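Local coordinates for protein beta-lactamase (Nostoc sp., PDB 6NHS) that probably hydrolyses the beta-lactam ring of penicillin-type antibiotics, as a class D serine beta-lactamase, at residues Lys130-Val135 against Leu140-Pro145; Arg170-Glu175 against Asn225-Phe230; Thr204-Ser209 against Arg237-Ala242. All coordinates share one frame; numbering follows the deposited sequence.

Contact 1: residues Lys130-Val135 against Leu140-Pro145; sequences KFIKQV and LQIGTP. With EDO (1,2-ethanediol), chain F.
With chi1 at -73°, Ile132 holds CG2 anti to its own backbone N, which lays that methyl over the main chain of Leu140, and keeps CG1 beside the N, where it can reach Ile142. Each branch of Ile132 thus has its own partner. Ile132 CG2 rests 3.5 Å from Leu140 CA, while Ile132 CG1 meets Ile142 CG2 at 3.8 Å, the two isoleucine side chains meeting at a slant. Leu140 also reaches back to the helix, its CD2 methyl lying 3.7 Å from the carbonyl oxygen of Ile132. The arrangement illustrates how, in the helical part of the beta-lactamase/transpeptidase fold, a loop can double back along the helix that precedes it: Ile142 also packs on His125, Met128 and Glu129 of helix 125-135, and Ile132 continues inward to Phe68 on helix 65-76. Ile142 stands with CG1 between backbone N and carbonyl carbon (chi1 71°), and this branch borders an ethanediol, probably from the crystallisation liquor. That molecule bridges successive amides, Ile142 N donating to its O2 over 3.1 Å in a nearly straight bond (170°) and Gly143 N to its O1 over 2.9 Å.

Contact 2: residues Arg170-Glu175 against Asn225-Phe230; sequences RLHRKE and NNVYFF
Asn226 OD1 is gripped by two backbone amides, that of Val227, whose N lies 2.8 Å from it, and that of Asn43. The Val227 donor comes in tilted 31° from the carbonyl plane. With Asn226 ND2 bonded to Asp41, the side-chain amide is bonded at both ends, at the first residue of strand 226-236, from which Val227 and Phe229 both project toward the end of helix 161-172. The contact packs the C-terminal end of that helix against the large antiparallel sheet of the beta-lactamase/transpeptidase fold. Of residues 170-175, His172 is the one that meets them. Its CG lies anti to the backbone N (chi1 -171°), which carries the imidazole across to the strand. Phe229 advances rim first: its CZ comes within 3.7 Å of His172 CB, which sits near the plane of the phenyl ring. The two rings make an offset edge-to-face pair, with the edge of Phe229 toward the face of the imidazole, centroids 5.7 Å apart and planes at 81°. Val227 serves both partners. Its CG2 touches His172 CE1 at 3.8 Å, and its CG1 lies over one face of the Phe229 ring, toward the rim. Tyr220, on the adjoining strand 213-223, adds a second edge-to-face partner for His172 and also meets Phe229. Just behind the histidine the helix ends in a Schellman motif, with Lys174 at positive phi as the C-prime residue, Glu175 N bonded to Arg170 O and Lys174 N to Leu171 O. Arg170 NE reaches Glu175 OE1 at 3.1 Å, in the guanidinium plane. The ion pairs of Arg170, Arg173 and Glu175 stay within the turn that ends the helix, so the join to the strand rests on apolar and aromatic packing, with no hydrogen bond across the two segments to fix its direction.

Contact 3: residues Thr204-Ser209 against Arg237-Ala242; sequences TGWAAS and RNNDDA. With EDO (1,2-ethanediol), chain E.
Strand 204-207 passes the first turn of the helix beginning near Asn239, the backbones coming nearest at Trp206 and Ala242, whose CA atoms are 7.8 Å apart. Thr204 and Gly205 fit the end of a K(T/S)G-type motif, which in class D beta-lactamases lines the active-site cleft, and a capping box of Asn238 and Asp241 starts the helix. Trp206 makes the contact from the strand side. With CG anti to its backbone N (chi1 -174°), it sends the six-membered ring out to Ala242, whose CB lies 3.5 Å from Trp206 CZ3. Asn239 OD1 approaches the ring edge in its plane, 3.9 Å from Trp206 CH2, and the amide is turned 83° against the indole. Outside the two segments, Trp206 NE1 bonds to Asn213 and Ile236 packs on the side chain. In the capping box, Asp241 OD2 accepts from Asn238 N, and it also takes the N-H of Arg237, while the return bond from Asp241 N to Asn238 OD1 is weak. An ethanediol, probably from the crystallisation liquor, borders Trp206 CB and is also held by Arg245; Thr204 OG1 donates to its O1 over 2.6 Å.

Overall arrangement
Along the chain, contact 1 comes first and is the most local: only four residues separate its segments, so it closes a short loop within the helical part of the fold before the others open. Contact 2 then opens at the end of helix 161-172, and contact 3 opens on strand 198-207 before contact 2 closes on strand 226-236, so the two cross. Contact 3 closes last, at the start of helix 239-255, which follows that strand. Contact 2 joins a helix end to the antiparallel sheet; contact 3 joins another strand to the closing helix, on the opposite side of the chain's centre. Contacts 1 and 2 touch where Val135 packs against Arg170, while contact 3 touches neither.

Contact 1: residues Lys130-Val135 against Leu140-Pro145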
loop_
_atom_site.group_PDB
_atom_site.type_symbol
_atom_site.label_atom_id
_atom_site.label_comp_id
_atom_site.label_asym_id
_atom_site.label_seq_id
_atom_site.Cartn_x
_atom_site.Cartn_y
_atom_site.Cartn_z
ATOM N N LYS A 130 14.461 6.285 11.377
ATOM C CA LYS A 130 13.875 6.210 12.714
ATOM C C LYS A 130 12.434 5.722 12.655
ATOM O O LYS A 130 12.039 4.828 13.414
ATOM C CB LYS A 130 13.948 7.572 13.409
ATOM C CG LYS A 130 15.338 7.965 13.879
ATOM C CD LYS A 130 15.289 9.155 14.828
ATOM C CE LYS A 130 16.644 9.840 14.928
ATOM N NZ LYS A 130 17.747 8.860 15.121
ATOM N N PHE A 131 11.630 6.293 11.753
ATOM C CA PHE A 131 10.231 5.879 11.658
ATOM C C PHE A 131 10.103 4.446 11.153
ATOM O O PHE A 131 9.255 3.688 11.640
ATOM C CB PHE A 131 9.452 6.837 10.754
ATOM C CG PHE A 131 8.930 8.050 11.471
ATOM C CD1 PHE A 131 7.723 8.000 12.157
ATOM C CD2 PHE A 131 9.648 9.238 11.468
ATOM C CE1 PHE A 131 7.235 9.118 12.826
ATOM C CE2 PHE A 131 9.169 10.360 12.130
ATOM C CZ PHE A 131 7.963 10.302 12.813
ATOM N N ILE A 132 10.934 4.062 10.179
ATOM C CA ILE A 132 10.918 2.690 9.669
ATOM C C ILE A 132 11.140 1.698 10.805
ATOM O O ILE A 132 10.428 0.695 10.934
ATOM C CB ILE A 132 11.977 2.522 8.562
ATOM C CG1 ILE A 132 11.535 3.216 7.268
ATOM C CG2 ILE A 132 12.253 1.052 8.308
ATOM C CD1 ILE A 132 10.514 2.430 6.449
ATOM N N LYS A 133 12.133 1.963 11.650
ATOM C CA LYS A 133 12.458 1.028 12.720
ATOM C C LYS A 133 11.458 1.109 13.868
ATOM O O LYS A 133 11.121 0.085 14.470
ATOM C CB LYS A 133 13.883 1.282 13.209
ATOM C CG LYS A 133 14.935 0.958 12.156
ATOM C CD LYS A 133 16.347 1.082 12.701
ATOM C CE LYS A 133 17.364 0.572 11.690
ATOM N NZ LYS A 133 18.771 0.632 12.201
ATOM N N GLN A 134 10.961 2.310 14.180
ATOM C CA GLN A 134 9.965 2.438 15.241
ATOM C C GLN A 134 8.674 1.718 14.869
ATOM O O GLN A 134 8.077 1.022 15.702
ATOM C CB GLN A 134 9.704 3.916 15.524
ATOM C CG GLN A 134 9.037 4.206 16.850
ATOM C CD GLN A 134 9.067 5.687 17.195
ATOM O OE1 GLN A 134 8.693 6.086 18.299
ATOM N NE2 GLN A 134 9.516 6.511 16.249
ATOM N N VAL A 135 8.238 1.863 13.616
ATOM C CA VAL A 135 7.042 1.176 13.132
ATOM C C VAL A 135 7.316 -0.306 12.901
ATOM O O VAL A 135 6.404 -1.141 13.007
ATOM C CB VAL A 135 6.536 1.872 11.850
ATOM C CG1 VAL A 135 5.446 1.057 11.161
ATOM C CG2 VAL A 135 6.024 3.270 12.178
ATOM N N LEU A 140 13.019 -3.244 7.081
ATOM C CA LEU A 140 13.641 -2.174 7.861
ATOM C C LEU A 140 14.851 -1.535 7.185
ATOM O O LEU A 140 15.629 -0.847 7.851
ATOM C CB LEU A 140 14.059 -2.668 9.255
ATOM C CG LEU A 140 13.055 -3.492 10.062
ATOM C CD1 LEU A 140 13.693 -3.933 11.376
ATOM C CD2 LEU A 140 11.802 -2.694 10.318
ATOM N N GLN A 141 15.047 -1.737 5.883
ATOM C CA GLN A 141 16.258 -1.288 5.199
ATOM C C GLN A 141 15.893 -0.247 4.150
ATOM O O GLN A 141 15.125 -0.533 3.228
ATOM C CB GLN A 141 16.981 -2.468 4.553
ATOM C CG GLN A 141 17.454 -3.512 5.549
ATOM C CD GLN A 141 17.770 -4.835 4.887
ATOM O OE1 GLN A 141 18.571 -4.898 3.952
ATOM N NE2 GLN A 141 17.131 -5.907 5.363
ATOM N N ILE A 142 16.438 0.960 4.289
ATOM C CA ILE A 142 16.204 2.012 3.307
ATOM C C ILE A 142 17.479 2.374 2.554
ATOM O O ILE A 142 17.483 3.332 1.776
ATOM C CB ILE A 142 15.570 3.260 3.952
ATOM C CG1 ILE A 142 16.579 3.993 4.842
ATOM C CG2 ILE A 142 14.318 2.878 4.745
ATOM C CD1 ILE A 142 16.075 5.343 5.340
ATOM N N GLY A 143 18.566 1.635 2.769
ATOM C CA GLY A 143 19.790 1.885 2.038
ATOM C C GLY A 143 20.541 3.108 2.538
ATOM O O GLY A 143 20.423 3.528 3.694
ATOM N N THR A 144 21.328 3.689 1.634
ATOM C CA THR A 144 22.181 4.834 1.917
ATOM C C THR A 144 21.405 6.136 1.742
ATOM O O THR A 144 20.328 6.151 1.138
ATOM C CB THR A 144 23.392 4.824 0.986
ATOM O OG1 THR A 144 22.957 5.023 -0.366
ATOM C CG2 THR A 144 24.141 3.497 1.091
ATOM N N PRO A 145 21.923 7.253 2.270
ATOM C CA PRO A 145 21.258 8.546 2.031
ATOM C C PRO A 145 21.022 8.845 0.560
ATOM O O PRO A 145 20.023 9.491 0.217
ATOM C CB PRO A 145 22.227 9.554 2.665
ATOM C CG PRO A 145 22.912 8.776 3.744
ATOM C CD PRO A 145 23.053 7.377 3.212
HETATM C C1 EDO F . 19.596 -0.069 5.955
HETATM O O1 EDO F . 19.619 -0.353 4.549
HETATM C C2 EDO F . 19.184 1.380 6.193
HETATM O O2 EDO F . 17.991 1.418 6.989
#

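Contact 2: residues Arg170-Glu175 against Asn225-Phe230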
loop_
_atom_site.group_PDB
_atom_site.type_symbol
_atom_site.label_atom_id
_atom_site.label_comp_id
_atom_site.label_asym_id
_atom_site.label_seq_id
_atom_site.Cartn_x
_atom_site.Cartn_y
_atom_site.Cartn_z
ATOM N N ARG A 170 -1.789 -2.503 13.032
ATOM C CA ARG A 170 -1.240 -1.635 14.073
ATOM C C ARG A 170 -1.610 -0.179 13.833
ATOM O O ARG A 170 -1.911 0.560 14.779
ATOM C CB ARG A 170 0.278 -1.779 14.138
ATOM C CG ARG A 170 0.756 -3.144 14.640
ATOM C CD ARG A 170 2.247 -3.095 14.879
ATOM N NE ARG A 170 2.576 -2.398 16.122
ATOM C CZ ARG A 170 3.731 -1.778 16.345
ATOM N NH1 ARG A 170 4.662 -1.747 15.398
ATOM N NH2 ARG A 170 3.953 -1.184 17.513
ATOM N N LEU A 171 -1.541 0.260 12.577
ATOM C CA LEU A 171 -2.003 1.593 12.220
ATOM C C LEU A 171 -3.435 1.815 12.695
ATOM O O LEU A 171 -3.733 2.801 13.379
ATOM C CB LEU A 171 -1.900 1.772 10.708
ATOM C CG LEU A 171 -2.255 3.144 10.138
ATOM C CD1 LEU A 171 -1.274 4.169 10.668
ATOM C CD2 LEU A 171 -2.244 3.111 8.619
ATOM N N HIS A 172 -4.324 0.875 12.370
ATOM C CA HIS A 172 -5.748 1.064 12.613
ATOM C C HIS A 172 -6.082 1.091 14.099
ATOM O O HIS A 172 -7.045 1.754 14.503
ATOM C CB HIS A 172 -6.539 -0.034 11.902
ATOM C CG HIS A 172 -8.018 0.190 11.903
ATOM N ND1 HIS A 172 -8.837 -0.263 12.914
ATOM C CD2 HIS A 172 -8.825 0.816 11.017
ATOM C CE1 HIS A 172 -10.087 0.074 12.650
ATOM N NE2 HIS A 172 -10.106 0.728 11.504
ATOM N N ARG A 173 -5.320 0.389 14.935
ATOM C CA ARG A 173 -5.604 0.407 16.363
ATOM C C ARG A 173 -4.738 1.420 17.112
ATOM O O ARG A 173 -4.647 1.365 18.342
ATOM C CB ARG A 173 -5.468 -0.998 16.959
ATOM C CG ARG A 173 -4.072 -1.473 17.204
ATOM C CD ARG A 173 -4.066 -2.937 17.638
ATOM N NE ARG A 173 -5.090 -3.249 18.634
ATOM C CZ ARG A 173 -4.909 -3.184 19.951
ATOM N NH1 ARG A 173 -3.738 -2.808 20.450
ATOM N NH2 ARG A 173 -5.905 -3.493 20.772
ATOM N N LYS A 174 -4.109 2.351 16.385
ATOM C CA LYS A 174 -3.478 3.535 16.975
ATOM C C LYS A 174 -2.273 3.169 17.844
ATOM O O LYS A 174 -2.042 3.772 18.894
ATOM C CB LYS A 174 -4.504 4.356 17.765
ATOM C CG LYS A 174 -5.777 4.642 16.963
ATOM C CD LYS A 174 -6.800 5.446 17.747
ATOM C CE LYS A 174 -8.069 5.645 16.916
ATOM N NZ LYS A 174 -9.002 6.634 17.520
ATOM N N GLU A 175 -1.494 2.181 17.401
ATOM C CA GLU A 175 -0.282 1.778 18.102
ATOM C C GLU A 175 0.972 2.452 17.567
ATOM O O GLU A 175 2.002 2.453 18.256
ATOM C CB GLU A 175 -0.083 0.265 18.006
ATOM C CG GLU A 175 -1.062 -0.556 18.791
ATOM C CD GLU A 175 -0.710 -2.031 18.762
ATOM O OE1 GLU A 175 0.360 -2.378 18.223
ATOM O OE2 GLU A 175 -1.502 -2.841 19.282
ATOM N N ASN A 225 -19.645 -4.015 10.924
ATOM C CA ASN A 225 -19.028 -3.680 12.212
ATOM C C ASN A 225 -17.735 -4.460 12.449
ATOM O O ASN A 225 -17.359 -4.731 13.593
ATOM C CB ASN A 225 -20.002 -3.896 13.376
ATOM C CG ASN A 225 -21.005 -2.769 13.510
ATOM O OD1 ASN A 225 -20.691 -1.609 13.246
ATOM N ND2 ASN A 225 -22.220 -3.104 13.918
ATOM N N ASN A 226 -17.046 -4.816 11.370
ATOM C CA ASN A 226 -15.790 -5.547 11.427
ATOM C C ASN A 226 -14.804 -4.859 10.494
ATOM O O ASN A 226 -15.174 -3.993 9.693
ATOM C CB ASN A 226 -15.986 -7.019 11.027
ATOM C CG ASN A 226 -14.930 -7.944 11.622
ATOM O OD1 ASN A 226 -13.905 -7.499 12.131
ATOM N ND2 ASN A 226 -15.183 -9.243 11.548
ATOM N N VAL A 227 -13.536 -5.235 10.606
ATOM C CA VAL A 227 -12.496 -4.746 9.709
ATOM C C VAL A 227 -11.755 -5.952 9.157
ATOM O O VAL A 227 -11.297 -6.807 9.923
ATOM C CB VAL A 227 -11.515 -3.791 10.417
ATOM C CG1 VAL A 227 -10.428 -3.330 9.448
ATOM C CG2 VAL A 227 -12.257 -2.600 11.008
ATOM N N TYR A 228 -11.646 -6.026 7.837
ATOM C CA TYR A 228 -10.943 -7.109 7.163
ATOM C C TYR A 228 -9.718 -6.518 6.474
ATOM O O TYR A 228 -9.838 -5.852 5.439
ATOM C CB TYR A 228 -11.863 -7.816 6.171
ATOM C CG TYR A 228 -13.150 -8.290 6.805
ATOM C CD1 TYR A 228 -14.273 -7.470 6.845
ATOM C CD2 TYR A 228 -13.235 -9.546 7.388
ATOM C CE1 TYR A 228 -15.450 -7.901 7.434
ATOM C CE2 TYR A 228 -14.407 -9.986 7.981
ATOM C CZ TYR A 228 -15.512 -9.158 7.999
ATOM O OH TYR A 228 -16.677 -9.585 8.590
ATOM N N PHE A 229 -8.550 -6.741 7.065
ATOM C CA PHE A 229 -7.293 -6.326 6.458
ATOM C C PHE A 229 -6.905 -7.319 5.372
ATOM O O PHE A 229 -7.108 -8.526 5.523
ATOM C CB PHE A 229 -6.193 -6.239 7.522
ATOM C CG PHE A 229 -6.512 -5.279 8.636
ATOM C CD1 PHE A 229 -6.155 -3.937 8.537
ATOM C CD2 PHE A 229 -7.182 -5.708 9.775
ATOM C CE1 PHE A 229 -6.458 -3.036 9.558
ATOM C CE2 PHE A 229 -7.487 -4.818 10.803
ATOM C CZ PHE A 229 -7.130 -3.475 10.690
ATOM N N PHE A 230 -6.357 -6.811 4.268
ATOM C CA PHE A 230 -5.992 -7.677 3.157
ATOM C C PHE A 230 -4.670 -7.240 2.542
ATOM O O PHE A 230 -4.296 -6.064 2.578
ATOM C CB PHE A 230 -7.081 -7.712 2.072
ATOM C CG PHE A 230 -7.365 -6.369 1.446
ATOM C CD1 PHE A 230 -6.608 -5.907 0.381
ATOM C CD2 PHE A 230 -8.404 -5.578 1.913
ATOM C CE1 PHE A 230 -6.869 -4.672 -0.197
ATOM C CE2 PHE A 230 -8.672 -4.336 1.333
ATOM C CZ PHE A 230 -7.903 -3.888 0.280
#

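Contact 3: residues Thr204-Ser209 against Arg237-Ala242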
loop_
_atom_site.group_PDB
_atom_site.type_symbol
_atom_site.label_atom_id
_atom_site.label_comp_id
_atom_site.label_asym_id
_atom_site.label_seq_id
_atom_site.Cartn_x
_atom_site.Cartn_y
_atom_site.Cartn_z
ATOM N N THR A 204 -2.778 0.239 -4.573
ATOM C CA THR A 204 -2.121 -0.694 -5.470
ATOM C C THR A 204 -0.617 -0.435 -5.512
ATOM O O THR A 204 -0.120 0.623 -5.105
ATOM C CB THR A 204 -2.686 -0.576 -6.885
ATOM O OG1 THR A 204 -2.501 0.759 -7.351
ATOM C CG2 THR A 204 -4.174 -0.914 -6.915
ATOM N N GLY A 205 0.101 -1.417 -6.034
ATOM C CA GLY A 205 1.530 -1.295 -6.256
ATOM C C GLY A 205 1.927 -2.107 -7.468
ATOM O O GLY A 205 1.262 -3.083 -7.831
ATOM N N TRP A 206 3.023 -1.696 -8.102
ATOM C CA TRP A 206 3.500 -2.359 -9.315
ATOM C C TRP A 206 5.012 -2.166 -9.364
ATOM O O TRP A 206 5.490 -1.104 -9.776
ATOM C CB TRP A 206 2.816 -1.788 -10.552
ATOM C CG TRP A 206 3.132 -2.487 -11.854
ATOM C CD1 TRP A 206 4.190 -3.314 -12.120
ATOM C CD2 TRP A 206 2.368 -2.416 -13.065
ATOM N NE1 TRP A 206 4.131 -3.755 -13.422
ATOM C CE2 TRP A 206 3.022 -3.219 -14.020
ATOM C CE3 TRP A 206 1.195 -1.753 -13.430
ATOM C CZ2 TRP A 206 2.540 -3.373 -15.319
ATOM C CZ3 TRP A 206 0.722 -1.906 -14.719
ATOM C CH2 TRP A 206 1.390 -2.713 -15.646
ATOM N N ALA A 207 5.752 -3.187 -8.939
ATOM C CA ALA A 207 7.211 -3.168 -8.985
ATOM C C ALA A 207 7.662 -3.672 -10.350
ATOM O O ALA A 207 7.483 -4.851 -10.674
ATOM C CB ALA A 207 7.798 -4.026 -7.866
ATOM N N ALA A 208 8.257 -2.784 -11.145
ATOM C CA ALA A 208 8.657 -3.111 -12.508
ATOM C C ALA A 208 10.159 -3.299 -12.671
ATOM O O ALA A 208 10.612 -3.592 -13.782
ATOM C CB ALA A 208 8.169 -2.026 -13.473
ATOM N N SER A 209 10.942 -3.135 -11.608
ATOM C CA SER A 209 12.387 -3.300 -11.698
ATOM C C SER A 209 12.832 -4.745 -11.508
ATOM O O SER A 209 14.023 -5.034 -11.662
ATOM C CB SER A 209 13.092 -2.402 -10.678
ATOM O OG SER A 209 12.720 -2.743 -9.357
ATOM N N ARG A 237 3.002 -10.463 -15.662
ATOM C CA ARG A 237 3.798 -10.807 -16.833
ATOM C C ARG A 237 3.269 -10.198 -18.122
ATOM O O ARG A 237 3.931 -10.307 -19.160
ATOM C CB ARG A 237 3.904 -12.333 -16.974
ATOM C CG ARG A 237 4.974 -12.934 -16.062
ATOM C CD ARG A 237 5.045 -14.448 -16.164
ATOM N NE ARG A 237 4.262 -15.097 -15.116
ATOM C CZ ARG A 237 4.755 -15.475 -13.940
ATOM N NH1 ARG A 237 6.036 -15.269 -13.662
ATOM N NH2 ARG A 237 3.969 -16.059 -13.044
ATOM N N ASN A 238 2.100 -9.564 -18.081
ATOM C CA ASN A 238 1.627 -8.701 -19.152
ATOM C C ASN A 238 0.729 -7.651 -18.518
ATOM O O ASN A 238 0.360 -7.750 -17.345
ATOM C CB ASN A 238 0.898 -9.488 -20.248
ATOM C CG ASN A 238 -0.243 -10.323 -19.707
ATOM O OD1 ASN A 238 -1.314 -9.802 -19.393
ATOM N ND2 ASN A 238 -0.023 -11.630 -19.604
ATOM N N ASN A 239 0.383 -6.629 -19.303
ATOM C CA ASN A 239 -0.372 -5.509 -18.750
ATOM C C ASN A 239 -1.760 -5.925 -18.281
ATOM O O ASN A 239 -2.320 -5.291 -17.379
ATOM C CB ASN A 239 -0.465 -4.381 -19.776
ATOM C CG ASN A 239 0.844 -3.626 -19.925
ATOM O OD1 ASN A 239 1.840 -3.949 -19.273
ATOM N ND2 ASN A 239 0.850 -2.616 -20.787
ATOM N N ASP A 240 -2.325 -6.986 -18.864
ATOM C CA ASP A 240 -3.629 -7.468 -18.420
ATOM C C ASP A 240 -3.572 -8.061 -17.020
ATOM O O ASP A 240 -4.588 -8.071 -16.316
ATOM C CB ASP A 240 -4.169 -8.494 -19.413
ATOM C CG ASP A 240 -4.402 -7.900 -20.791
ATOM O OD1 ASP A 240 -5.331 -7.074 -20.936
ATOM O OD2 ASP A 240 -3.644 -8.245 -21.726
ATOM N N ASP A 241 -2.402 -8.551 -16.597
ATOM C CA ASP A 241 -2.258 -9.052 -15.234
ATOM C C ASP A 241 -2.467 -7.954 -14.197
ATOM O O ASP A 241 -2.883 -8.240 -13.068
ATOM C CB ASP A 241 -0.877 -9.683 -15.040
ATOM C CG ASP A 241 -0.683 -10.936 -15.867
ATOM O OD1 ASP A 241 -1.698 -11.553 -16.259
ATOM O OD2 ASP A 241 0.485 -11.307 -16.119
ATOM N N ALA A 242 -2.172 -6.700 -14.551
ATOM C CA ALA A 242 -2.235 -5.621 -13.568
ATOM C C ALA A 242 -3.651 -5.423 -13.041
ATOM O O ALA A 242 -3.846 -5.174 -11.847
ATOM C CB ALA A 242 -1.708 -4.323 -14.177
HETATM C C1 EDO E . 0.825 1.288 -9.466
HETATM O O1 EDO E . -0.193 1.184 -8.469
HETATM C C2 EDO E . 0.257 0.796 -10.791
HETATM O O2 EDO E . -1.137 1.116 -10.859
#